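Local atomic coordinates of putative glucose-6-phosphate 1-epimerase (Salmonella typhimurium, PDB entry 2HTA), a protein that probably catalyses the interconversion of the alpha and beta anomers of glucose 6-phosphate, as a hexose-6-phosphate 1-epimerase. Residues A[58-63]-A[92-97]; A[75-80]-A[87-92]; A[177-182]-A[278-283]; A[181-186]-A[240-245]. All blocks are in the same frame, centred on the assembly; numbering follows the deposited sequence.

Contact 1: residues A[58-63]-A[92-97]; sequences QGAHLL and VPICWP
His61, Leu62 and the turn before them pack against Val92, Pro93 and Ile94 in a buried, partly water-mediated contact near the centre of the chain. It joins the start of strand 61-67, an edge strand of a five-stranded antiparallel sheet, to the segment leading into the short strand 94-95. One direct hydrogen bond crosses, from Val92 N to Leu62 O at 2.9 Å, and it is bent (138° at the hydrogen). Two waters supply the other polar links between the backbones. The first takes a hydrogen bond from Ile94 N and gives one to Gly59 O. The second binds Ala60 O, Leu62 N and Val92 O, holding three backbone groups at once. The family fold is the antiparallel beta-sandwich of the galactose mutarotases, and this contact bridges two of its sheets. The His61 imidazole swings over to Pro93 because CG lies anti to the backbone N (chi1 -162°). Its CE1 reaches Pro93 CG at 3.5 Å, and Val92 C sits over one ring face, toward the rim. NE2 of the same ring is hydrogen-bonded to Gly90 O, which helps to fix the ring's rotation. Leu62 CD2 lies beside Val92 CG2 at 4.1 Å, the side chains pointing the same way. Ile94 CD1 pokes into the turn, 3.5 Å from Gly59 O and 4.1 Å from Ala60 CB. Pro93 also lies next to His179 of the probable active site.

Contact 2: residues A[75-80]-A[87-92]; sequences WLSNNT and ALRGGV
Arg89 crosses Trp75 obliquely, with its guanidinium plane turned 55° from the indole plane. The touch is made by the aliphatic part of the arginine: CG comes to the indole edge, 4.2 Å from Trp75 CZ3. The same CG also lies 3.7 Å from Ser77 CB, so the root of the chain packs against both residues on one side. From there Arg89 bends at both chi2 and chi3, and this carries the guanidinium away from the 75-80 segment. Its polar end is held by a salt bridge from NE to Asp269 and a hydrogen bond from NH1 to Tyr181 OH. Thr80 approaches from the other end of its turn. Its OG1, anti to the backbone N (chi1 -170°), accepts a nearly straight hydrogen bond from Arg89 N at 2.9 Å. Ser77 opens that type I turn. Its OG accepts from Asn79 N at 3.0 Å, forming an ST turn, and is also hydrogen-bonded to Asp269 O. The backbones are tied by Ser77 N to Arg89 O, 3.1 Å, and by Gly91 N to Trp75 O, 2.7 Å. Between these bonds Gly90 CA comes within 4.1 Å of Leu76 CA, an approach that leaves no room for a side chain on Gly90. Leu76 lays CD1 3.8 Å from Arg89 O. Two irregular loop segments thus brace Arg89 from its backbone to its CG. By similarity Arg89 binds substrate, consistent with the two loops forming part of the wall of the sugar-phosphate pocket.

Contact 3: residues A[177-182]-A[278-283]; sequences ALHSYF and FVCVET
The Glu282 carboxylate lies over one face of the His179 imidazole, with the planes 22° apart. OE2 sits 3.2 Å from His179 CE1, toward the ring's rim. The two side chains run side by side, and although OE2 is also near NE2, the angle is too poor for a hydrogen bond. OE1 is buried here without a partner in the model. Both residues are inferred to be the catalytic pair. The next bump is Cys280 SG, which sits squarely over the Tyr181 ring, 3.5 Å from its centroid. The sulfur fills the notch between this ring face and the edge of the His179 ring. Phe278 CD1 fits against Tyr181 CD2 at 3.5 Å, the rings inclined at 51°. These groups line one face of an antiparallel strand pair in the middle of the mutarotase beta-sandwich. Hydrogen bonds join Leu178 with Thr283 and Phe182 with Val279, two each. Between them His179 centres an inverse gamma turn, and Val281 N bonds to Ser180 O across the irregular part of strand 172-183. On the other face Phe182 folds across Val281 at about a right angle. Its CG stands anti to the carbonyl carbon (chi1 -66°), which brings CE1 to 4.0 Å from Val281 CB and 3.4 Å from Val281 O. Ser180 OG and Thr283 OG1 are both hydrogen-bonded to Gln302, and Thr283 OG1 also to His248 ND1.

Contact 4: residues A[181-186]-A[240-245]; sequences YFNVGD and LNRTID
Leu240 lays its branched end against the backbone of Val184 and Gly185. Its CG is 3.6 Å from Gly185 N, and CD1 is 4.0 Å from Val184 C. Next to it Arg242 extends from CG to NE and reaches across to the end of strand 172-183. Its NH2 gives a hydrogen bond to Asn183 O at 3.1 Å. The oxygen lies in the guanidinium plane, but the donor stands above the carbonyl plane, 43° out of it. Water 3 makes a second link, accepting from Arg242 NE and donating to the same Asn183 O at 2.7 Å. The guanidinium and the Asn183 amide stand nearly perpendicular, and both hydrogen-bond to Glu72 O, while Arg242 NH1 goes to Glu71 O. This contact is packing between two sheets of the beta-sandwich. Strand 242-245 runs roughly antiparallel to strand 181-183, with axes 9.6 Å apart, too far for direct strand pairing. At its start, Asn241 and Arg242 form a G1 beta bulge opposite Asp237, whose carboxylate takes hydrogen bonds from Gly185 N and Leu240 N. Deeper between the sheets, Ile244 CG2 meets the Phe182 ring obliquely at CD2, 4.1 Å away. Ile304 of strand 298-308 packs against both side chains.

In the fold
Contacts 1 and 2 come first along the chain, with contact 2 lying within the span of contact 1 and sharing Val92. Contacts 3 and 4 follow, sharing Tyr181 and Phe182 of strand 172-183. The centres of contacts 1, 2 and 3 are about 11 Å from one another. Contact 4 lies about 12 Å from contact 3 and about 21 Å from contact 1. Strand 172-183 links them all: it pairs with strands 94-95 and 278-286, and Tyr181 bonds to the backbones of Trp75 and Gly91. Contacts 1 to 3 bring the Arg89 side chain, probably substrate-binding, to about 6 Å from that of His179, which packs against Glu282; contact 4 joins two sheets farther out.

Contact 1: residues A[58-63]-A[92-97]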
loop_
_atom_site.group_PDB
_atom_site.type_symbol
_atom_site.label_atom_id
_atom_site.label_comp_id
_atom_site.label_asym_id
_atom_site.label_seq_id
_atom_site.Cartn_x
_atom_site.Cartn_y
_atom_site.Cartn_z
ATOM N N GLN A 58 -4.780 -10.614 -6.951
ATOM C CA GLN A 58 -3.671 -10.037 -7.732
ATOM C C GLN A 58 -2.895 -9.015 -6.920
ATOM O O GLN A 58 -3.446 -7.988 -6.503
ATOM C CB GLN A 58 -4.189 -9.422 -9.035
ATOM C CG GLN A 58 -3.086 -8.849 -9.894
ATOM C CD GLN A 58 -3.639 -8.514 -11.243
ATOM O OE1 GLN A 58 -3.880 -9.399 -12.042
ATOM N NE2 GLN A 58 -3.861 -7.254 -11.488
ATOM N N GLY A 59 -1.616 -9.280 -6.662
ATOM C CA GLY A 59 -0.847 -8.399 -5.808
ATOM C C GLY A 59 -1.098 -8.491 -4.304
ATOM O O GLY A 59 -0.587 -7.633 -3.557
ATOM N N ALA A 60 -1.854 -9.496 -3.845
ATOM C CA ALA A 60 -2.360 -9.519 -2.447
ATOM C C ALA A 60 -2.622 -8.086 -2.020
ATOM O O ALA A 60 -2.056 -7.600 -1.018
ATOM C CB ALA A 60 -1.334 -10.157 -1.505
ATOM N N HIS A 61 -3.419 -7.390 -2.819
ATOM C CA HIS A 61 -3.487 -5.937 -2.786
ATOM C C HIS A 61 -4.640 -5.504 -1.900
ATOM O O HIS A 61 -5.816 -5.675 -2.239
ATOM C CB HIS A 61 -3.723 -5.413 -4.213
ATOM C CG HIS A 61 -3.405 -3.954 -4.398
ATOM N ND1 HIS A 61 -2.495 -3.501 -5.345
ATOM C CD2 HIS A 61 -3.937 -2.839 -3.829
ATOM C CE1 HIS A 61 -2.445 -2.177 -5.298
ATOM N NE2 HIS A 61 -3.309 -1.754 -4.380
ATOM N N LEU A 62 -4.296 -4.944 -0.748
ATOM C CA LEU A 62 -5.313 -4.381 0.121
ATOM C C LEU A 62 -5.895 -3.142 -0.570
ATOM O O LEU A 62 -5.222 -2.181 -0.782
ATOM C CB LEU A 62 -4.672 -4.037 1.482
ATOM C CG LEU A 62 -5.597 -3.383 2.532
ATOM C CD1 LEU A 62 -6.810 -4.239 2.947
ATOM C CD2 LEU A 62 -4.712 -3.024 3.776
ATOM N N LEU A 63 -7.172 -3.191 -0.897
ATOM C CA LEU A 63 -7.864 -2.129 -1.638
ATOM C C LEU A 63 -8.515 -1.106 -0.716
ATOM O O LEU A 63 -8.575 0.087 -1.052
ATOM C CB LEU A 63 -9.014 -2.769 -2.433
ATOM C CG LEU A 63 -8.615 -3.904 -3.380
ATOM C CD1 LEU A 63 -9.776 -4.580 -4.065
ATOM C CD2 LEU A 63 -7.641 -3.305 -4.430
ATOM N N VAL A 92 -2.911 -0.514 -1.048
ATOM C CA VAL A 92 -1.529 -0.697 -0.549
ATOM C C VAL A 92 -0.774 -1.615 -1.556
ATOM O O VAL A 92 -0.666 -2.821 -1.372
ATOM C CB VAL A 92 -1.508 -1.305 0.898
ATOM C CG1 VAL A 92 -0.044 -1.487 1.375
ATOM C CG2 VAL A 92 -2.264 -0.363 1.896
ATOM N N PRO A 93 -0.297 -1.037 -2.668
ATOM C CA PRO A 93 0.521 -1.842 -3.596
ATOM C C PRO A 93 1.730 -2.396 -2.871
ATOM O O PRO A 93 2.418 -1.660 -2.167
ATOM C CB PRO A 93 0.979 -0.803 -4.654
ATOM C CG PRO A 93 -0.060 0.330 -4.567
ATOM C CD PRO A 93 -0.561 0.334 -3.146
ATOM N N ILE A 94 1.998 -3.696 -3.040
ATOM C CA ILE A 94 3.238 -4.344 -2.522
ATOM C C ILE A 94 4.274 -4.223 -3.648
ATOM O O ILE A 94 4.063 -4.779 -4.738
ATOM C CB ILE A 94 3.017 -5.846 -2.193
ATOM C CG1 ILE A 94 2.093 -5.937 -0.918
ATOM C CG2 ILE A 94 4.373 -6.631 -1.922
ATOM C CD1 ILE A 94 1.548 -7.355 -0.773
ATOM N N CYS A 95 5.348 -3.502 -3.361
ATOM C CA CYS A 95 6.367 -3.224 -4.369
ATOM C C CYS A 95 7.543 -4.119 -4.074
ATOM O O CYS A 95 8.278 -3.906 -3.120
ATOM C CB CYS A 95 6.814 -1.792 -4.291
ATOM S SG CYS A 95 5.415 -0.553 -4.352
ATOM N N TRP A 96 7.723 -5.115 -4.911
ATOM C CA TRP A 96 8.756 -6.135 -4.689
ATOM C C TRP A 96 9.051 -6.862 -6.010
ATOM O O TRP A 96 8.132 -7.194 -6.723
ATOM C CB TRP A 96 8.225 -7.124 -3.650
ATOM C CG TRP A 96 9.282 -8.084 -3.128
ATOM C CD1 TRP A 96 10.019 -7.950 -2.001
ATOM C CD2 TRP A 96 9.654 -9.354 -3.713
ATOM N NE1 TRP A 96 10.885 -9.029 -1.871
ATOM C CE2 TRP A 96 10.668 -9.900 -2.908
ATOM C CE3 TRP A 96 9.236 -10.056 -4.858
ATOM C CZ2 TRP A 96 11.293 -11.138 -3.208
ATOM C CZ3 TRP A 96 9.837 -11.296 -5.159
ATOM C CH2 TRP A 96 10.858 -11.812 -4.330
ATOM N N PRO A 97 10.329 -7.235 -6.295
ATOM C CA PRO A 97 11.552 -7.093 -5.527
ATOM C C PRO A 97 12.359 -5.823 -5.830
ATOM O O PRO A 97 13.551 -5.790 -5.520
ATOM C CB PRO A 97 12.336 -8.361 -5.931
ATOM C CG PRO A 97 11.994 -8.530 -7.414
ATOM C CD PRO A 97 10.574 -7.968 -7.566
HETATM O O HOH W 1 0.066 -5.215 -4.625
HETATM O O HOH W 2 -1.544 -4.956 0.056
#

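Contact 2: residues A[75-80]-A[87-92]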
loop_
_atom_site.group_PDB
_atom_site.type_symbol
_atom_site.label_atom_id
_atom_site.label_comp_id
_atom_site.label_asym_id
_atom_site.label_seq_id
_atom_site.Cartn_x
_atom_site.Cartn_y
_atom_site.Cartn_z
ATOM N N TRP A 75 -7.417 5.094 0.274
ATOM C CA TRP A 75 -7.999 5.673 -0.943
ATOM C C TRP A 75 -7.812 4.632 -2.042
ATOM O O TRP A 75 -6.750 3.979 -2.130
ATOM C CB TRP A 75 -7.231 6.930 -1.278
ATOM C CG TRP A 75 -7.706 7.674 -2.501
ATOM C CD1 TRP A 75 -8.655 8.708 -2.551
ATOM C CD2 TRP A 75 -7.254 7.488 -3.840
ATOM N NE1 TRP A 75 -8.791 9.144 -3.836
ATOM C CE2 TRP A 75 -7.963 8.422 -4.659
ATOM C CE3 TRP A 75 -6.307 6.638 -4.441
ATOM C CZ2 TRP A 75 -7.759 8.510 -6.014
ATOM C CZ3 TRP A 75 -6.107 6.726 -5.803
ATOM C CH2 TRP A 75 -6.816 7.663 -6.577
ATOM N N LEU A 76 -8.825 4.492 -2.892
ATOM C CA LEU A 76 -8.795 3.613 -4.039
ATOM C C LEU A 76 -9.300 4.429 -5.236
ATOM O O LEU A 76 -10.222 5.211 -5.094
ATOM C CB LEU A 76 -9.709 2.430 -3.824
ATOM C CG LEU A 76 -9.719 1.313 -4.887
ATOM C CD1 LEU A 76 -8.425 0.546 -4.968
ATOM C CD2 LEU A 76 -10.876 0.387 -4.591
ATOM N N SER A 77 -8.648 4.293 -6.385
ATOM C CA SER A 77 -9.015 5.085 -7.582
ATOM C C SER A 77 -10.322 4.588 -8.201
ATOM O O SER A 77 -10.469 3.393 -8.528
ATOM C CB SER A 77 -7.893 5.011 -8.622
ATOM O OG SER A 77 -8.294 5.667 -9.839
ATOM N N ASN A 78 -11.270 5.507 -8.352
ATOM C CA ASN A 78 -12.521 5.233 -9.065
ATOM C C ASN A 78 -12.288 4.988 -10.590
ATOM O O ASN A 78 -13.202 4.542 -11.342
ATOM C CB ASN A 78 -13.537 6.382 -8.809
ATOM C CG ASN A 78 -14.980 6.039 -9.320
ATOM O OD1 ASN A 78 -15.617 6.846 -10.044
ATOM N ND2 ASN A 78 -15.482 4.843 -8.974
ATOM N N ASN A 79 -11.060 5.231 -11.039
ATOM C CA ASN A 79 -10.678 4.969 -12.428
ATOM C C ASN A 79 -9.675 3.873 -12.631
ATOM O O ASN A 79 -9.164 3.708 -13.766
ATOM C CB ASN A 79 -10.088 6.240 -13.075
ATOM C CG ASN A 79 -11.151 7.329 -13.313
ATOM O OD1 ASN A 79 -12.203 7.350 -12.644
ATOM N ND2 ASN A 79 -10.869 8.251 -14.231
ATOM N N THR A 80 -9.360 3.088 -11.596
ATOM C CA THR A 80 -8.405 2.006 -11.805
ATOM C C THR A 80 -8.986 0.849 -12.600
ATOM O O THR A 80 -10.124 0.451 -12.360
ATOM C CB THR A 80 -7.747 1.501 -10.466
ATOM O OG1 THR A 80 -6.666 0.626 -10.790
ATOM C CG2 THR A 80 -8.735 0.774 -9.581
ATOM N N ALA A 87 -1.358 -3.150 -12.765
ATOM C CA ALA A 87 -1.246 -2.657 -11.381
ATOM C C ALA A 87 -2.448 -1.868 -10.983
ATOM O O ALA A 87 -2.939 -1.008 -11.726
ATOM C CB ALA A 87 0.038 -1.834 -11.197
ATOM N N LEU A 88 -2.953 -2.153 -9.790
ATOM C CA LEU A 88 -4.111 -1.446 -9.245
ATOM C C LEU A 88 -3.704 -0.102 -8.650
ATOM O O LEU A 88 -2.652 -0.022 -7.964
ATOM C CB LEU A 88 -4.763 -2.320 -8.193
ATOM C CG LEU A 88 -5.527 -3.537 -8.716
ATOM C CD1 LEU A 88 -5.335 -4.715 -7.762
ATOM C CD2 LEU A 88 -7.036 -3.220 -8.975
ATOM N N ARG A 89 -4.497 0.954 -8.917
ATOM C CA ARG A 89 -4.158 2.297 -8.434
ATOM C C ARG A 89 -4.908 2.581 -7.117
ATOM O O ARG A 89 -6.131 2.721 -7.132
ATOM C CB ARG A 89 -4.538 3.404 -9.451
ATOM C CG ARG A 89 -4.209 4.813 -8.981
ATOM C CD ARG A 89 -2.706 5.120 -8.873
ATOM N NE ARG A 89 -2.004 4.974 -10.148
ATOM C CZ ARG A 89 -0.693 5.097 -10.303
ATOM N NH1 ARG A 89 0.099 5.341 -9.246
ATOM N NH2 ARG A 89 -0.150 4.950 -11.539
ATOM N N GLY A 90 -4.162 2.720 -6.026
ATOM C CA GLY A 90 -4.821 2.933 -4.696
ATOM C C GLY A 90 -4.506 1.799 -3.753
ATOM O O GLY A 90 -3.722 0.906 -4.068
ATOM N N GLY A 91 -5.096 1.833 -2.556
ATOM C CA GLY A 91 -4.893 0.758 -1.623
ATOM C C GLY A 91 -3.452 0.704 -1.170
ATOM O O GLY A 91 -2.823 1.749 -0.959
ATOM N N VAL A 92 -2.911 -0.514 -1.048
ATOM C CA VAL A 92 -1.529 -0.697 -0.549
ATOM C C VAL A 92 -0.774 -1.615 -1.556
ATOM O O VAL A 92 -0.666 -2.821 -1.372
ATOM C CB VAL A 92 -1.508 -1.305 0.898
ATOM C CG1 VAL A 92 -0.044 -1.487 1.375
ATOM C CG2 VAL A 92 -2.264 -0.363 1.896
#

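Contact 3: residues A[177-182]-A[278-283]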
loop_
_atom_site.group_PDB
_atom_site.type_symbol
_atom_site.label_atom_id
_atom_site.label_comp_id
_atom_site.label_asym_id
_atom_site.label_seq_id
_atom_site.Cartn_x
_atom_site.Cartn_y
_atom_site.Cartn_z
ATOM N N ALA A 177 8.593 -1.788 -0.935
ATOM C CA ALA A 177 7.756 -0.783 -0.267
ATOM C C ALA A 177 6.334 -1.309 -0.022
ATOM O O ALA A 177 5.835 -2.195 -0.781
ATOM C CB ALA A 177 7.635 0.493 -1.149
ATOM N N LEU A 178 5.671 -0.771 1.021
ATOM C CA LEU A 178 4.225 -0.909 1.107
ATOM C C LEU A 178 3.732 0.509 0.773
ATOM O O LEU A 178 3.972 1.458 1.519
ATOM C CB LEU A 178 3.820 -1.378 2.532
ATOM C CG LEU A 178 4.514 -2.640 3.004
ATOM C CD1 LEU A 178 4.130 -3.007 4.479
ATOM C CD2 LEU A 178 4.113 -3.829 2.054
ATOM N N HIS A 179 3.160 0.656 -0.422
ATOM C CA HIS A 179 2.979 1.963 -1.071
ATOM C C HIS A 179 1.599 2.546 -0.700
ATOM O O HIS A 179 0.821 2.905 -1.576
ATOM C CB HIS A 179 3.033 1.733 -2.593
ATOM C CG HIS A 179 3.175 2.964 -3.430
ATOM N ND1 HIS A 179 2.267 3.990 -3.399
ATOM C CD2 HIS A 179 4.061 3.280 -4.426
ATOM C CE1 HIS A 179 2.601 4.920 -4.282
ATOM N NE2 HIS A 179 3.662 4.495 -4.942
ATOM N N SER A 180 1.291 2.646 0.591
ATOM C CA SER A 180 -0.091 2.982 0.994
ATOM C C SER A 180 -0.645 4.349 0.576
ATOM O O SER A 180 0.037 5.362 0.719
ATOM C CB SER A 180 -0.178 2.884 2.531
ATOM O OG SER A 180 0.503 1.723 2.919
ATOM N N TYR A 181 -1.894 4.343 0.083
ATOM C CA TYR A 181 -2.687 5.533 -0.273
ATOM C C TYR A 181 -3.743 5.767 0.832
ATOM O O TYR A 181 -4.651 4.967 0.970
ATOM C CB TYR A 181 -3.502 5.264 -1.530
ATOM C CG TYR A 181 -2.663 5.201 -2.791
ATOM C CD1 TYR A 181 -1.837 4.081 -3.067
ATOM C CD2 TYR A 181 -2.739 6.200 -3.723
ATOM C CE1 TYR A 181 -1.090 3.961 -4.273
ATOM C CE2 TYR A 181 -1.953 6.119 -4.954
ATOM C CZ TYR A 181 -1.150 5.018 -5.187
ATOM O OH TYR A 181 -0.406 4.933 -6.367
ATOM N N PHE A 182 -3.643 6.894 1.497
ATOM C CA PHE A 182 -4.508 7.248 2.606
ATOM C C PHE A 182 -5.486 8.292 2.131
ATOM O O PHE A 182 -5.118 9.272 1.495
ATOM C CB PHE A 182 -3.655 7.747 3.771
ATOM C CG PHE A 182 -2.802 6.677 4.346
ATOM C CD1 PHE A 182 -1.430 6.623 4.072
ATOM C CD2 PHE A 182 -3.384 5.641 5.075
ATOM C CE1 PHE A 182 -0.650 5.568 4.554
ATOM C CE2 PHE A 182 -2.606 4.584 5.602
ATOM C CZ PHE A 182 -1.234 4.548 5.330
ATOM N N PHE A 278 -6.054 12.021 -1.580
ATOM C CA PHE A 278 -5.097 11.091 -0.970
ATOM C C PHE A 278 -3.727 11.679 -0.742
ATOM O O PHE A 278 -3.324 12.667 -1.404
ATOM C CB PHE A 278 -5.021 9.772 -1.760
ATOM C CG PHE A 278 -4.161 9.847 -3.017
ATOM C CD1 PHE A 278 -2.775 9.620 -2.970
ATOM C CD2 PHE A 278 -4.753 10.143 -4.252
ATOM C CE1 PHE A 278 -1.991 9.696 -4.128
ATOM C CE2 PHE A 278 -3.966 10.195 -5.431
ATOM C CZ PHE A 278 -2.607 9.959 -5.356
ATOM N N VAL A 279 -2.995 11.057 0.188
ATOM C CA VAL A 279 -1.556 11.265 0.303
ATOM C C VAL A 279 -0.974 9.865 0.483
ATOM O O VAL A 279 -1.576 9.026 1.176
ATOM C CB VAL A 279 -1.168 12.192 1.491
ATOM C CG1 VAL A 279 -1.526 11.578 2.875
ATOM C CG2 VAL A 279 0.287 12.567 1.498
ATOM N N CYS A 280 0.167 9.621 -0.164
ATOM C CA CYS A 280 0.889 8.374 0.078
ATOM C C CYS A 280 1.932 8.525 1.133
ATOM O O CYS A 280 2.783 9.421 1.042
ATOM C CB CYS A 280 1.527 7.815 -1.209
ATOM S SG CYS A 280 0.310 7.199 -2.359
ATOM N N VAL A 281 1.886 7.628 2.131
ATOM C CA VAL A 281 2.929 7.560 3.160
ATOM C C VAL A 281 3.351 6.085 3.190
ATOM O O VAL A 281 2.609 5.194 3.685
ATOM C CB VAL A 281 2.444 8.078 4.588
ATOM C CG1 VAL A 281 3.526 7.817 5.703
ATOM C CG2 VAL A 281 1.957 9.572 4.552
ATOM N N GLU A 282 4.533 5.826 2.617
ATOM C CA GLU A 282 4.948 4.483 2.227
ATOM C C GLU A 282 6.033 3.978 3.163
ATOM O O GLU A 282 6.943 4.742 3.507
ATOM C CB GLU A 282 5.527 4.553 0.802
ATOM C CG GLU A 282 4.580 5.281 -0.153
ATOM C CD GLU A 282 5.175 5.434 -1.542
ATOM O OE1 GLU A 282 6.064 4.656 -1.909
ATOM O OE2 GLU A 282 4.697 6.312 -2.279
ATOM N N THR A 283 5.965 2.710 3.530
ATOM C CA THR A 283 7.058 2.046 4.288
ATOM C C THR A 283 8.011 1.474 3.280
ATOM O O THR A 283 7.613 0.653 2.434
ATOM C CB THR A 283 6.535 0.897 5.153
ATOM O OG1 THR A 283 5.515 1.401 6.028
ATOM C CG2 THR A 283 7.651 0.345 6.002
#

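Contact 4: residues A[181-186]-A[240-245]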
loop_
_atom_site.group_PDB
_atom_site.type_symbol
_atom_site.label_atom_id
_atom_site.label_comp_id
_atom_site.label_asym_id
_atom_site.label_seq_id
_atom_site.Cartn_x
_atom_site.Cartn_y
_atom_site.Cartn_z
ATOM N N TYR A 181 -1.894 4.343 0.083
ATOM C CA TYR A 181 -2.687 5.533 -0.273
ATOM C C TYR A 181 -3.743 5.767 0.832
ATOM O O TYR A 181 -4.651 4.967 0.970
ATOM C CB TYR A 181 -3.502 5.264 -1.530
ATOM C CG TYR A 181 -2.663 5.201 -2.791
ATOM C CD1 TYR A 181 -1.837 4.081 -3.067
ATOM C CD2 TYR A 181 -2.739 6.200 -3.723
ATOM C CE1 TYR A 181 -1.090 3.961 -4.273
ATOM C CE2 TYR A 181 -1.953 6.119 -4.954
ATOM C CZ TYR A 181 -1.150 5.018 -5.187
ATOM O OH TYR A 181 -0.406 4.933 -6.367
ATOM N N PHE A 182 -3.643 6.894 1.497
ATOM C CA PHE A 182 -4.508 7.248 2.606
ATOM C C PHE A 182 -5.486 8.292 2.131
ATOM O O PHE A 182 -5.118 9.272 1.495
ATOM C CB PHE A 182 -3.655 7.747 3.771
ATOM C CG PHE A 182 -2.802 6.677 4.346
ATOM C CD1 PHE A 182 -1.430 6.623 4.072
ATOM C CD2 PHE A 182 -3.384 5.641 5.075
ATOM C CE1 PHE A 182 -0.650 5.568 4.554
ATOM C CE2 PHE A 182 -2.606 4.584 5.602
ATOM C CZ PHE A 182 -1.234 4.548 5.330
ATOM N N ASN A 183 -6.743 8.019 2.445
ATOM C CA ASN A 183 -7.889 8.877 2.135
ATOM C C ASN A 183 -7.823 10.106 3.032
ATOM O O ASN A 183 -7.713 10.003 4.254
ATOM C CB ASN A 183 -9.157 8.038 2.366
ATOM C CG ASN A 183 -10.443 8.724 1.910
ATOM O OD1 ASN A 183 -10.470 9.401 0.886
ATOM N ND2 ASN A 183 -11.540 8.522 2.680
ATOM N N VAL A 184 -7.801 11.270 2.400
ATOM C CA VAL A 184 -7.778 12.558 3.111
ATOM C C VAL A 184 -8.907 13.452 2.611
ATOM O O VAL A 184 -9.372 13.296 1.472
ATOM C CB VAL A 184 -6.415 13.323 3.040
ATOM C CG1 VAL A 184 -5.313 12.479 3.668
ATOM C CG2 VAL A 184 -6.039 13.707 1.610
ATOM N N GLY A 185 -9.342 14.389 3.451
ATOM C CA GLY A 185 -10.425 15.312 3.009
ATOM C C GLY A 185 -10.004 16.255 1.912
ATOM O O GLY A 185 -10.728 16.444 0.906
ATOM N N ASP A 186 -8.838 16.859 2.097
ATOM C CA ASP A 186 -8.301 17.790 1.121
ATOM C C ASP A 186 -6.799 17.897 1.235
ATOM O O ASP A 186 -6.268 18.402 2.234
ATOM C CB ASP A 186 -8.901 19.157 1.429
ATOM C CG ASP A 186 -8.532 20.225 0.415
ATOM O OD1 ASP A 186 -7.600 20.069 -0.394
ATOM O OD2 ASP A 186 -9.235 21.246 0.437
ATOM N N LEU A 240 -11.439 15.792 7.580
ATOM C CA LEU A 240 -12.104 14.617 8.110
ATOM C C LEU A 240 -11.953 14.567 9.616
ATOM O O LEU A 240 -12.369 13.602 10.254
ATOM C CB LEU A 240 -11.500 13.345 7.471
ATOM C CG LEU A 240 -11.668 13.230 5.949
ATOM C CD1 LEU A 240 -11.262 11.864 5.390
ATOM C CD2 LEU A 240 -13.086 13.574 5.567
ATOM N N ASN A 241 -11.269 15.554 10.181
ATOM C CA ASN A 241 -11.160 15.656 11.641
ATOM C C ASN A 241 -10.525 14.432 12.271
ATOM O O ASN A 241 -11.043 13.854 13.240
ATOM C CB ASN A 241 -12.535 15.907 12.260
ATOM C CG ASN A 241 -13.156 17.211 11.763
ATOM O OD1 ASN A 241 -12.478 18.266 11.683
ATOM N ND2 ASN A 241 -14.432 17.146 11.378
ATOM N N ARG A 242 -9.415 13.977 11.695
ATOM C CA ARG A 242 -8.778 12.794 12.273
ATOM C C ARG A 242 -7.271 12.861 12.043
ATOM O O ARG A 242 -6.830 13.654 11.201
ATOM C CB ARG A 242 -9.334 11.529 11.608
ATOM C CG ARG A 242 -8.999 11.316 10.093
ATOM C CD ARG A 242 -9.761 10.130 9.588
ATOM N NE ARG A 242 -9.443 9.857 8.178
ATOM C CZ ARG A 242 -9.958 8.831 7.507
ATOM N NH1 ARG A 242 -10.796 8.012 8.122
ATOM N NH2 ARG A 242 -9.631 8.615 6.241
ATOM N N THR A 243 -6.511 12.048 12.771
ATOM C CA THR A 243 -5.120 11.758 12.319
ATOM C C THR A 243 -5.028 10.270 11.957
ATOM O O THR A 243 -5.780 9.420 12.489
ATOM C CB THR A 243 -4.063 12.042 13.418
ATOM O OG1 THR A 243 -4.426 11.310 14.563
ATOM C CG2 THR A 243 -4.009 13.499 13.803
ATOM N N ILE A 244 -4.167 9.962 11.005
ATOM C CA ILE A 244 -3.837 8.587 10.732
ATOM C C ILE A 244 -2.361 8.382 11.115
ATOM O O ILE A 244 -1.469 9.146 10.678
ATOM C CB ILE A 244 -4.092 8.222 9.249
ATOM C CG1 ILE A 244 -5.610 8.362 8.876
ATOM C CG2 ILE A 244 -3.595 6.824 8.969
ATOM C CD1 ILE A 244 -5.835 8.532 7.294
ATOM N N ASP A 245 -2.124 7.398 11.963
ATOM C CA ASP A 245 -0.765 7.041 12.375
ATOM C C ASP A 245 -0.303 5.940 11.450
ATOM O O ASP A 245 -0.995 4.943 11.298
ATOM C CB ASP A 245 -0.787 6.524 13.799
ATOM C CG ASP A 245 -1.171 7.596 14.773
ATOM O OD1 ASP A 245 -0.944 8.826 14.512
ATOM O OD2 ASP A 245 -1.727 7.215 15.808
HETATM O O HOH W 3 -7.561 11.342 6.621
#